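Local coordinates for protein putative acetyltransferase Sthe_0691 (PDB 3SHP) that is a putative acetyltransferase that probably transfers an acetyl group from acetyl-CoA to an acceptor not yet identified, at residues A[15-20]-A[61-66]; A[28-33]-A[90-95]; A[37-42]-A[77-82]; A[84-89]-A[121-126]. All coordinates share one frame; numbering follows the deposited sequence.

Contact 1 of 4, residues A[15-20]-A[61-66]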
# COMPACT_ATOMS: atom_id res chain seq x y z
N TYR A 15 4.22 15.60 -34.35
CA TYR A 15 4.83 16.87 -34.06
C TYR A 15 4.87 17.09 -32.58
O TYR A 15 4.11 16.46 -31.84
CB TYR A 15 4.15 18.02 -34.79
CG TYR A 15 2.73 18.34 -34.40
CD1 TYR A 15 2.44 19.34 -33.47
CD2 TYR A 15 1.68 17.70 -35.03
CE1 TYR A 15 1.13 19.66 -33.14
CE2 TYR A 15 0.37 18.00 -34.72
CZ TYR A 15 0.10 18.98 -33.77
OH TYR A 15 -1.23 19.26 -33.49
N LEU A 16 5.79 17.96 -32.17
CA LEU A 16 6.00 18.31 -30.79
C LEU A 16 5.60 19.75 -30.59
O LEU A 16 5.90 20.62 -31.42
CB LEU A 16 7.47 18.11 -30.39
CG LEU A 16 7.94 16.69 -30.02
CD1 LEU A 16 7.41 15.62 -30.93
CD2 LEU A 16 9.45 16.63 -30.05
N ARG A 17 4.92 19.99 -29.48
CA ARG A 17 4.50 21.33 -29.09
C ARG A 17 4.42 21.31 -27.57
O ARG A 17 4.39 20.26 -26.98
CB ARG A 17 3.13 21.66 -29.69
CG ARG A 17 2.01 20.60 -29.38
CD ARG A 17 0.62 21.26 -29.34
NE ARG A 17 -0.45 20.30 -29.11
CZ ARG A 17 -0.86 19.86 -27.92
NH1 ARG A 17 -0.29 20.28 -26.78
NH2 ARG A 17 -1.86 18.96 -27.86
N ALA A 18 4.36 22.48 -26.95
CA ALA A 18 4.22 22.58 -25.50
C ALA A 18 3.01 21.77 -25.04
O ALA A 18 1.92 21.89 -25.60
CB ALA A 18 4.11 24.06 -25.07
N MSE A 19 3.22 20.90 -24.06
CA MSE A 19 2.11 20.18 -23.43
C MSE A 19 1.32 21.20 -22.60
O MSE A 19 1.91 22.04 -21.91
CB MSE A 19 2.63 19.06 -22.54
CG MSE A 19 1.53 18.19 -21.96
SE MSE A 19 2.29 16.51 -21.47
CE MSE A 19 0.72 15.39 -21.24
N VAL A 20 -0.00 21.13 -22.71
CA VAL A 20 -0.90 22.02 -21.99
C VAL A 20 -1.77 21.21 -21.02
O VAL A 20 -1.83 19.98 -21.11
CB VAL A 20 -1.76 22.86 -22.97
CG1 VAL A 20 -0.88 23.83 -23.76
CG2 VAL A 20 -2.60 21.96 -23.92
N LEU A 61 7.65 20.44 -20.65
CA LEU A 61 6.96 19.29 -21.17
C LEU A 61 6.51 19.55 -22.59
O LEU A 61 5.82 20.54 -22.85
CB LEU A 61 5.73 19.05 -20.33
CG LEU A 61 5.86 18.12 -19.16
CD1 LEU A 61 4.50 18.13 -18.41
CD2 LEU A 61 6.24 16.74 -19.65
N LEU A 62 6.88 18.65 -23.50
CA LEU A 62 6.42 18.70 -24.86
C LEU A 62 5.46 17.53 -25.09
O LEU A 62 5.76 16.39 -24.70
CB LEU A 62 7.60 18.59 -25.83
CG LEU A 62 8.67 19.70 -25.79
CD1 LEU A 62 9.75 19.43 -26.81
CD2 LEU A 62 8.05 21.09 -26.04
N ALA A 63 4.31 17.81 -25.69
CA ALA A 63 3.42 16.76 -26.13
C ALA A 63 3.91 16.20 -27.44
O ALA A 63 4.38 16.94 -28.32
CB ALA A 63 2.03 17.32 -26.33
N ILE A 64 3.80 14.89 -27.61
CA ILE A 64 4.08 14.30 -28.91
C ILE A 64 2.71 14.02 -29.53
O ILE A 64 1.89 13.30 -28.94
CB ILE A 64 4.89 13.02 -28.78
CG1 ILE A 64 6.22 13.30 -28.03
CG2 ILE A 64 5.11 12.36 -30.16
CD1 ILE A 64 6.96 12.01 -27.59
N VAL A 65 2.45 14.60 -30.69
CA VAL A 65 1.09 14.60 -31.24
C VAL A 65 1.10 13.90 -32.59
O VAL A 65 1.87 14.26 -33.47
CB VAL A 65 0.53 16.06 -31.40
CG1 VAL A 65 -0.90 16.05 -31.94
CG2 VAL A 65 0.60 16.85 -30.08
N ARG A 66 0.24 12.89 -32.73
CA ARG A 66 0.14 12.20 -34.01
C ARG A 66 -0.63 13.06 -34.98
O ARG A 66 -1.77 13.44 -34.71
CB ARG A 66 -0.52 10.83 -33.87
CG ARG A 66 -0.43 9.98 -35.13
CD ARG A 66 -0.80 8.54 -34.87
NE ARG A 66 -2.06 8.39 -34.13
CZ ARG A 66 -2.41 7.29 -33.47
NH1 ARG A 66 -3.58 7.25 -32.83
NH2 ARG A 66 -1.62 6.23 -33.46
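Tyr15 sets CG between its backbone N and carbonyl carbon (chi1 66°), which swings the ring across Val65. Val65 CB lies over one face of the Tyr15 ring, 3.9 Å from its centroid, in a CH-pi contact. Val65 CG1 stands anti to its backbone N and meets Tyr15 CZ at 3.6 Å. The other methyl, Val65 CG2, packs on a face of the Arg17 guanidinium, 3.7 Å from Arg17 NE. Ala63 CB covers the same face. Arg17 NH1 bonds in the guanidinium plane to Ala18 O at 3.0 Å and forms a salt bridge with Asp23. Tyr15 OH bonds to Glu70 OE1. Strands 14-18 and 58-66 are antiparallel neighbours in the mixed sheet, consistent with a GNAT-type acetyltransferase fold. Tyr15 and Val65 form a hydrogen-bonded pair, with Val65 N to Tyr15 O at 2.7 Å. With an alanine at Tyr15, Val65 is likely to lose the ring over it and Glu70 its hydroxyl partner. On the other face of the sheet, Leu16 and Ile64 lie side by side against helix 98-116, with Leu16 CD1 3.9 Å from Ile64 CG1. Beyond the strand, Met19 N, of a selenomethionine, meets Leu61 O from above the carbonyl plane at 2.9 Å.

Contact 2 of 4, residues A[28-33]-A[90-95]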
# COMPACT_ATOMS: atom_id res chain seq x y z
N ALA A 28 -4.33 11.42 -18.03
CA ALA A 28 -4.12 11.16 -16.59
C ALA A 28 -4.00 9.69 -16.21
O ALA A 28 -3.31 9.35 -15.23
CB ALA A 28 -5.20 11.85 -15.74
N ALA A 29 -4.69 8.82 -16.96
CA ALA A 29 -4.63 7.37 -16.70
C ALA A 29 -3.19 6.86 -16.82
O ALA A 29 -2.76 6.03 -16.02
CB ALA A 29 -5.55 6.62 -17.65
N TRP A 30 -2.43 7.38 -17.77
CA TRP A 30 -1.06 6.90 -17.93
C TRP A 30 0.02 7.95 -17.70
O TRP A 30 1.19 7.61 -17.51
CB TRP A 30 -0.86 6.29 -19.31
CG TRP A 30 -1.18 7.22 -20.43
CD1 TRP A 30 -2.41 7.43 -20.98
CD2 TRP A 30 -0.26 8.08 -21.14
NE1 TRP A 30 -2.32 8.36 -21.99
CE2 TRP A 30 -1.01 8.76 -22.12
CE3 TRP A 30 1.12 8.33 -21.04
CZ2 TRP A 30 -0.43 9.69 -23.00
CZ3 TRP A 30 1.70 9.25 -21.91
CH2 TRP A 30 0.92 9.92 -22.88
N PHE A 31 -0.33 9.23 -17.76
CA PHE A 31 0.71 10.23 -17.62
C PHE A 31 0.74 10.79 -16.22
O PHE A 31 -0.25 11.33 -15.75
CB PHE A 31 0.55 11.35 -18.63
CG PHE A 31 1.61 12.41 -18.50
CD1 PHE A 31 2.89 12.17 -18.97
CD2 PHE A 31 1.33 13.63 -17.89
CE1 PHE A 31 3.89 13.14 -18.84
CE2 PHE A 31 2.32 14.63 -17.77
CZ PHE A 31 3.60 14.37 -18.24
N ASP A 32 1.88 10.65 -15.56
CA ASP A 32 2.01 11.09 -14.19
C ASP A 32 2.52 12.52 -14.25
O ASP A 32 3.60 12.76 -14.73
CB ASP A 32 3.00 10.19 -13.44
CG ASP A 32 3.06 10.46 -11.95
OD1 ASP A 32 2.38 11.38 -11.46
OD2 ASP A 32 3.79 9.72 -11.26
N SER A 33 1.69 13.45 -13.81
CA SER A 33 2.04 14.85 -13.78
C SER A 33 3.00 15.22 -12.67
O SER A 33 3.58 16.31 -12.70
CB SER A 33 0.78 15.66 -13.56
OG SER A 33 0.12 15.78 -14.80
N HIS A 90 7.70 9.50 -22.37
CA HIS A 90 6.64 8.69 -21.78
C HIS A 90 5.63 8.49 -22.91
O HIS A 90 4.99 9.45 -23.31
CB HIS A 90 5.94 9.43 -20.63
CG HIS A 90 6.84 9.76 -19.48
ND1 HIS A 90 7.10 8.86 -18.46
CD2 HIS A 90 7.51 10.89 -19.16
CE1 HIS A 90 7.91 9.42 -17.58
NE2 HIS A 90 8.17 10.66 -17.98
N MSE A 91 5.51 7.28 -23.44
CA MSE A 91 4.58 7.03 -24.56
C MSE A 91 3.28 6.43 -24.04
O MSE A 91 3.29 5.74 -23.03
CB MSE A 91 5.21 6.09 -25.60
CG MSE A 91 6.61 6.54 -26.03
SE MSE A 91 6.64 8.34 -26.78
CE MSE A 91 5.64 7.97 -28.37
N ALA A 92 2.16 6.69 -24.72
CA ALA A 92 0.89 6.11 -24.30
C ALA A 92 0.98 4.59 -24.39
O ALA A 92 1.51 4.05 -25.35
CB ALA A 92 -0.27 6.64 -25.14
N PRO A 93 0.48 3.90 -23.36
CA PRO A 93 0.52 2.43 -23.31
C PRO A 93 -0.39 1.76 -24.35
O PRO A 93 -0.13 0.60 -24.71
CB PRO A 93 0.01 2.11 -21.88
CG PRO A 93 -0.86 3.29 -21.53
CD PRO A 93 -0.11 4.47 -22.15
N TRP A 94 -1.42 2.46 -24.81
CA TRP A 94 -2.32 1.92 -25.84
C TRP A 94 -1.74 1.98 -27.25
O TRP A 94 -2.36 1.50 -28.20
CB TRP A 94 -3.68 2.62 -25.82
CG TRP A 94 -3.63 4.14 -25.77
CD1 TRP A 94 -3.75 4.94 -24.66
CD2 TRP A 94 -3.47 5.04 -26.89
NE1 TRP A 94 -3.69 6.27 -25.02
CE2 TRP A 94 -3.51 6.36 -26.37
CE3 TRP A 94 -3.31 4.86 -28.27
CZ2 TRP A 94 -3.38 7.49 -27.17
CZ3 TRP A 94 -3.19 5.99 -29.09
CH2 TRP A 94 -3.22 7.30 -28.52
N LEU A 95 -0.56 2.58 -27.41
CA LEU A 95 0.02 2.69 -28.75
C LEU A 95 0.37 1.32 -29.33
O LEU A 95 0.81 0.43 -28.60
CB LEU A 95 1.24 3.59 -28.75
CG LEU A 95 1.01 5.08 -28.89
CD1 LEU A 95 2.36 5.78 -28.71
CD2 LEU A 95 0.42 5.45 -30.26
O HOH W 1 -4.42 8.63 -23.63
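The backbone of 90-95 leaves its strand after Met91 and enters a type I beta turn from Ala92 to Leu95, which passes Trp30 with the CA atoms of Trp30 and Ala92 6.7 Å apart. This joins the loop after helix 21-26 to the end of strand 84-91, in a sheet consistent with a GNAT fold. No direct hydrogen bond crosses the contact. Packing on the Trp30 indole carries it. Ala92 CA stands over the centre of the six-membered ring of Trp30, 3.7 Å from its centroid. Pro93 CD covers the five-membered ring of Trp30 on the same face and comes to 3.4 Å from Trp30 CG. The opposite face of Trp30 carries CB of Phe31. At the ring edge, Trp30 CZ3 meets His90 O at 3.6 Å. With CG between backbone N and carbonyl carbon (chi1 57°), the Trp30 indole lies flat against the turn. Trp94 turns an edge to the face of Trp30 in an offset edge-to-face pair, planes at 84°. His25 of a neighbouring subunit stacks on Trp94. A leucine in place of Trp30 would probably open a gap beside Ala92 and Pro93 and leave the bridging water with one indole donor fewer. That water accepts from both indoles, in the plane of each ring: 2.7 Å from Trp30 NE1 and 2.8 Å from Trp94 NE1.

Contact 3 of 4, residues A[37-42]-A[77-82]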
# COMPACT_ATOMS: atom_id res chain seq x y z
N VAL A 37 12.64 13.21 -9.72
CA VAL A 37 13.81 13.98 -9.22
C VAL A 37 14.59 14.67 -10.34
O VAL A 37 15.13 15.76 -10.14
CB VAL A 37 14.76 13.17 -8.29
CG1 VAL A 37 14.01 12.75 -7.02
CG2 VAL A 37 15.35 11.93 -9.00
N ASN A 38 14.61 14.06 -11.52
CA ASN A 38 15.28 14.65 -12.67
C ASN A 38 14.65 14.04 -13.92
O ASN A 38 13.77 13.17 -13.80
CB ASN A 38 16.79 14.35 -12.60
CG ASN A 38 17.07 12.89 -12.38
OD1 ASN A 38 16.54 12.00 -13.08
ND2 ASN A 38 17.89 12.60 -11.37
N ALA A 39 15.06 14.50 -15.10
CA ALA A 39 14.57 13.94 -16.36
C ALA A 39 15.53 12.91 -16.96
O ALA A 39 15.21 12.27 -17.95
CB ALA A 39 14.29 15.05 -17.37
N ALA A 40 16.72 12.76 -16.40
CA ALA A 40 17.59 11.63 -16.74
C ALA A 40 18.35 11.19 -15.50
O ALA A 40 19.22 11.91 -14.99
CB ALA A 40 18.55 11.95 -17.89
N ARG A 41 17.97 9.99 -15.05
CA ARG A 41 18.43 9.27 -13.86
C ARG A 41 19.93 9.15 -13.55
O ARG A 41 20.32 9.07 -12.38
CB ARG A 41 17.99 7.83 -14.08
CG ARG A 41 17.05 7.35 -13.16
CD ARG A 41 16.56 6.03 -13.70
NE ARG A 41 15.51 6.30 -14.68
CZ ARG A 41 14.41 5.56 -14.85
NH1 ARG A 41 13.53 5.94 -15.79
NH2 ARG A 41 14.18 4.48 -14.09
N ALA A 42 20.73 8.97 -14.60
CA ALA A 42 22.16 8.81 -14.46
C ALA A 42 22.82 9.55 -15.60
O ALA A 42 22.17 9.85 -16.60
CB ALA A 42 22.52 7.35 -14.53
N ARG A 77 9.72 14.78 -21.47
CA ARG A 77 10.03 15.61 -20.32
C ARG A 77 11.47 16.10 -20.36
O ARG A 77 12.41 15.32 -20.46
CB ARG A 77 9.76 14.89 -19.01
CG ARG A 77 9.80 15.87 -17.85
CD ARG A 77 9.57 15.22 -16.49
NE ARG A 77 8.23 14.69 -16.30
CZ ARG A 77 7.19 15.39 -15.85
NH1 ARG A 77 7.31 16.70 -15.58
NH2 ARG A 77 6.01 14.78 -15.68
N ILE A 78 11.65 17.41 -20.29
CA ILE A 78 12.96 17.97 -20.39
C ILE A 78 13.31 18.76 -19.13
O ILE A 78 12.48 19.53 -18.62
CB ILE A 78 13.07 18.93 -21.60
CG1 ILE A 78 12.65 18.23 -22.91
CG2 ILE A 78 14.50 19.47 -21.71
CD1 ILE A 78 12.38 19.21 -24.07
N GLU A 79 14.54 18.59 -18.65
CA GLU A 79 15.03 19.36 -17.50
C GLU A 79 16.32 20.10 -17.88
O GLU A 79 17.32 19.46 -18.23
CB GLU A 79 15.22 18.43 -16.28
CG GLU A 79 15.96 19.06 -15.10
CD GLU A 79 16.73 18.05 -14.24
OE1 GLU A 79 16.94 16.88 -14.65
OE2 GLU A 79 17.15 18.46 -13.13
N PHE A 80 16.29 21.42 -17.86
CA PHE A 80 17.50 22.19 -18.14
C PHE A 80 18.22 22.51 -16.84
O PHE A 80 17.58 22.82 -15.82
CB PHE A 80 17.22 23.52 -18.87
CG PHE A 80 16.74 23.36 -20.28
CD1 PHE A 80 15.43 23.68 -20.61
CD2 PHE A 80 17.59 22.88 -21.27
CE1 PHE A 80 14.96 23.52 -21.91
CE2 PHE A 80 17.12 22.72 -22.59
CZ PHE A 80 15.81 23.04 -22.90
N GLY A 81 19.54 22.41 -16.87
CA GLY A 81 20.36 23.05 -15.86
C GLY A 81 21.02 24.27 -16.51
O GLY A 81 20.52 24.81 -17.49
N LYS A 82 22.16 24.70 -15.99
CA LYS A 82 22.82 25.86 -16.57
C LYS A 82 23.29 25.59 -18.00
O LYS A 82 22.98 26.36 -18.91
CB LYS A 82 23.98 26.33 -15.70
CG LYS A 82 24.62 27.62 -16.15
CD LYS A 82 25.58 28.15 -15.09
CE LYS A 82 26.71 27.15 -14.76
NZ LYS A 82 27.45 27.44 -13.45
O HOH W 2 16.43 18.00 -10.54
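Ala39 N approaches the flat carboxylate of Glu79 from above the carboxylate plane. Ala39 N donates to Glu79 OE1 at 3.1 Å, and the bond is nearly straight at 165°, but the donor stands 44° out of the carboxylate plane. Asn38 CB packs against the same oxygen, 3.3 Å from Glu79 OE1. The other oxygen, Glu79 OE2, is linked through a water to Val37 O, with the water 2.7 Å from Glu79 OE2. Glu79 CG is anti to the backbone N (chi1 169°) and the chain runs on extended. This carries the carboxylate out from the strand to the loop. Nearer the strand, Ala39 CB rests 3.7 Å from Glu79 CB and 3.6 Å from Arg77 O. The small methyl lets the loop lie close against the strand. Glu79 OE1 also forms a salt bridge with Arg149 of a neighbouring subunit, so this buried acid ties the loop and the subunit interface together. Its charge is probably balanced by that arginine. In the fold, the loop between helix 21-26 and strand 43-44 crosses one face of a sheet consistent with a GNAT acetyltransferase. Strand 72-80 runs antiparallel to strand 58-66 on one side and to strand 84-91 on the other. Trp59 of strand 58-66, a residue of the tartrate pocket, touches both Arg77 and Glu79.

Contact 4 of 4, residues A[84-89]-A[121-126]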
# COMPACT_ATOMS: atom_id res chain seq x y z
N THR A 84 23.11 22.22 -19.34
CA THR A 84 22.72 20.83 -19.57
C THR A 84 21.27 20.71 -19.96
O THR A 84 20.45 21.55 -19.58
CB THR A 84 22.94 19.96 -18.31
OG1 THR A 84 22.10 20.43 -17.26
CG2 THR A 84 24.41 20.02 -17.85
N ALA A 85 20.95 19.68 -20.73
CA ALA A 85 19.57 19.31 -20.98
C ALA A 85 19.45 17.81 -20.80
O ALA A 85 20.25 17.06 -21.36
CB ALA A 85 19.17 19.69 -22.38
N SER A 86 18.48 17.39 -19.99
CA SER A 86 18.22 16.00 -19.71
C SER A 86 16.77 15.71 -20.08
O SER A 86 15.89 16.54 -19.86
CB SER A 86 18.46 15.71 -18.22
OG SER A 86 19.78 16.08 -17.86
N LEU A 87 16.51 14.54 -20.65
CA LEU A 87 15.17 14.21 -21.11
C LEU A 87 14.84 12.73 -21.14
O LEU A 87 15.73 11.87 -21.24
CB LEU A 87 14.89 14.78 -22.48
CG LEU A 87 15.86 14.46 -23.60
CD1 LEU A 87 15.08 14.29 -24.89
CD2 LEU A 87 16.90 15.59 -23.73
N ARG A 88 13.56 12.46 -21.05
CA ARG A 88 13.03 11.11 -21.13
C ARG A 88 11.66 11.19 -21.79
O ARG A 88 11.05 12.26 -21.84
CB ARG A 88 12.96 10.48 -19.72
CG ARG A 88 11.80 10.91 -18.78
CD ARG A 88 11.56 9.87 -17.61
NE ARG A 88 12.76 9.69 -16.78
CZ ARG A 88 13.08 10.47 -15.74
NH1 ARG A 88 14.22 10.25 -15.07
NH2 ARG A 88 12.28 11.46 -15.36
N PHE A 89 11.20 10.08 -22.32
CA PHE A 89 9.94 10.05 -23.06
C PHE A 89 8.98 9.16 -22.31
O PHE A 89 9.40 8.17 -21.69
CB PHE A 89 10.15 9.47 -24.46
CG PHE A 89 11.10 10.28 -25.31
CD1 PHE A 89 10.64 11.32 -26.10
CD2 PHE A 89 12.46 9.99 -25.31
CE1 PHE A 89 11.51 12.07 -26.88
CE2 PHE A 89 13.35 10.74 -26.08
CZ PHE A 89 12.87 11.78 -26.88
N VAL A 121 25.98 19.74 -22.68
CA VAL A 121 25.58 18.33 -22.42
C VAL A 121 24.09 18.09 -22.69
O VAL A 121 23.23 18.86 -22.24
CB VAL A 121 25.87 17.90 -20.96
CG1 VAL A 121 25.77 16.40 -20.81
CG2 VAL A 121 27.24 18.37 -20.52
N ILE A 122 23.82 17.03 -23.45
CA ILE A 122 22.47 16.52 -23.69
C ILE A 122 22.46 15.07 -23.24
O ILE A 122 23.36 14.30 -23.59
CB ILE A 122 22.10 16.58 -25.20
CG1 ILE A 122 22.20 18.02 -25.73
CG2 ILE A 122 20.69 16.04 -25.45
CD1 ILE A 122 21.90 18.18 -27.26
N THR A 123 21.43 14.71 -22.46
CA THR A 123 21.39 13.44 -21.75
C THR A 123 19.98 12.87 -21.94
O THR A 123 18.98 13.53 -21.60
CB THR A 123 21.74 13.65 -20.24
OG1 THR A 123 23.05 14.23 -20.11
CG2 THR A 123 21.74 12.34 -19.46
N VAL A 124 19.92 11.66 -22.50
CA VAL A 124 18.65 11.02 -22.86
C VAL A 124 18.57 9.58 -22.32
O VAL A 124 19.50 8.78 -22.51
CB VAL A 124 18.46 10.96 -24.40
CG1 VAL A 124 17.04 10.53 -24.77
CG2 VAL A 124 18.78 12.33 -25.05
N GLU A 125 17.46 9.25 -21.68
CA GLU A 125 17.18 7.89 -21.21
C GLU A 125 16.58 7.09 -22.36
O GLU A 125 15.61 7.55 -23.01
CB GLU A 125 16.16 7.90 -20.07
CG GLU A 125 16.64 8.54 -18.79
CD GLU A 125 15.70 8.24 -17.59
OE1 GLU A 125 14.57 7.74 -17.81
OE2 GLU A 125 16.10 8.51 -16.42
N ILE A 126 17.17 5.90 -22.64
CA ILE A 126 16.65 4.99 -23.65
C ILE A 126 16.84 3.54 -23.22
O ILE A 126 17.95 3.13 -22.90
CB ILE A 126 17.34 5.17 -25.04
CG1 ILE A 126 17.37 6.65 -25.47
CG2 ILE A 126 16.61 4.33 -26.11
CD1 ILE A 126 18.24 6.91 -26.70
O HOH W 3 22.46 16.59 -19.05
O HOH W 4 12.89 7.86 -22.23
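Arg88 and Glu125 lie side by side and pair through two nitrogens, one to each carboxylate oxygen. Arg88 NE binds Glu125 OE1 at 2.9 Å in a salt bridge, and Arg88 NH1 binds Glu125 OE2 at 2.9 Å. Both oxygens are near the guanidinium plane, yet the nitrogens stand above the carboxylate plane, and the two planes are 64° apart. A bend in the Arg88 chain (chi3 59°) turns its NE side to the acid. A second shell fixes both groups: Arg88 NH2 bonds to Asn38 O, and Arg41 forms a salt bridge with Glu125 OE2. The two parallel strands that carry them are joined by bonds such as Leu87 N to Thr123 O at 2.8 Å. Leu87 CG and Val124 CG2 meet at 3.9 Å on the face turned to helix 98-116, which makes the beta-alpha-beta crossover between the strands. On the other face a water joins Ser86 OG and Thr123 OG1, and Thr123 OG1 also bonds to Gln165. The direct bonds then give way to a water between Phe89 N and Glu125 O, 2.8 Å from Glu125 O. This is consistent with the start of the gap between these strands in GNAT relatives, where acetyl-CoA binds. With two arginines on Glu125, the ion pair probably keeps opposite charges matched in a buried place, perhaps beside such a gap.

How the contacts relate
All four contacts reach one mixed sheet. Contacts 3 and 4 are the closest, with centres about 7 Å apart. Glu79 N and Ser86 O, 2.7 Å apart, probably bond between neighbouring strands, and Ala39 CB packs 3.3 Å from Ser86 O. Contact 1 meets contact 2 where Leu61 CD2 packs on Phe31 CZ at 3.8 Å. It touches contact 4 through Ile64 and Phe89. Contact 2 continues strand 84-91 from contact 4. The bound tartrate, in a pocket that includes Phe35, Arg58 and Trp59, lies about 7 Å from the side chains of Leu61 (contact 1) and Arg77 (contact 3), and about 12 Å from that of Arg88 (contact 4).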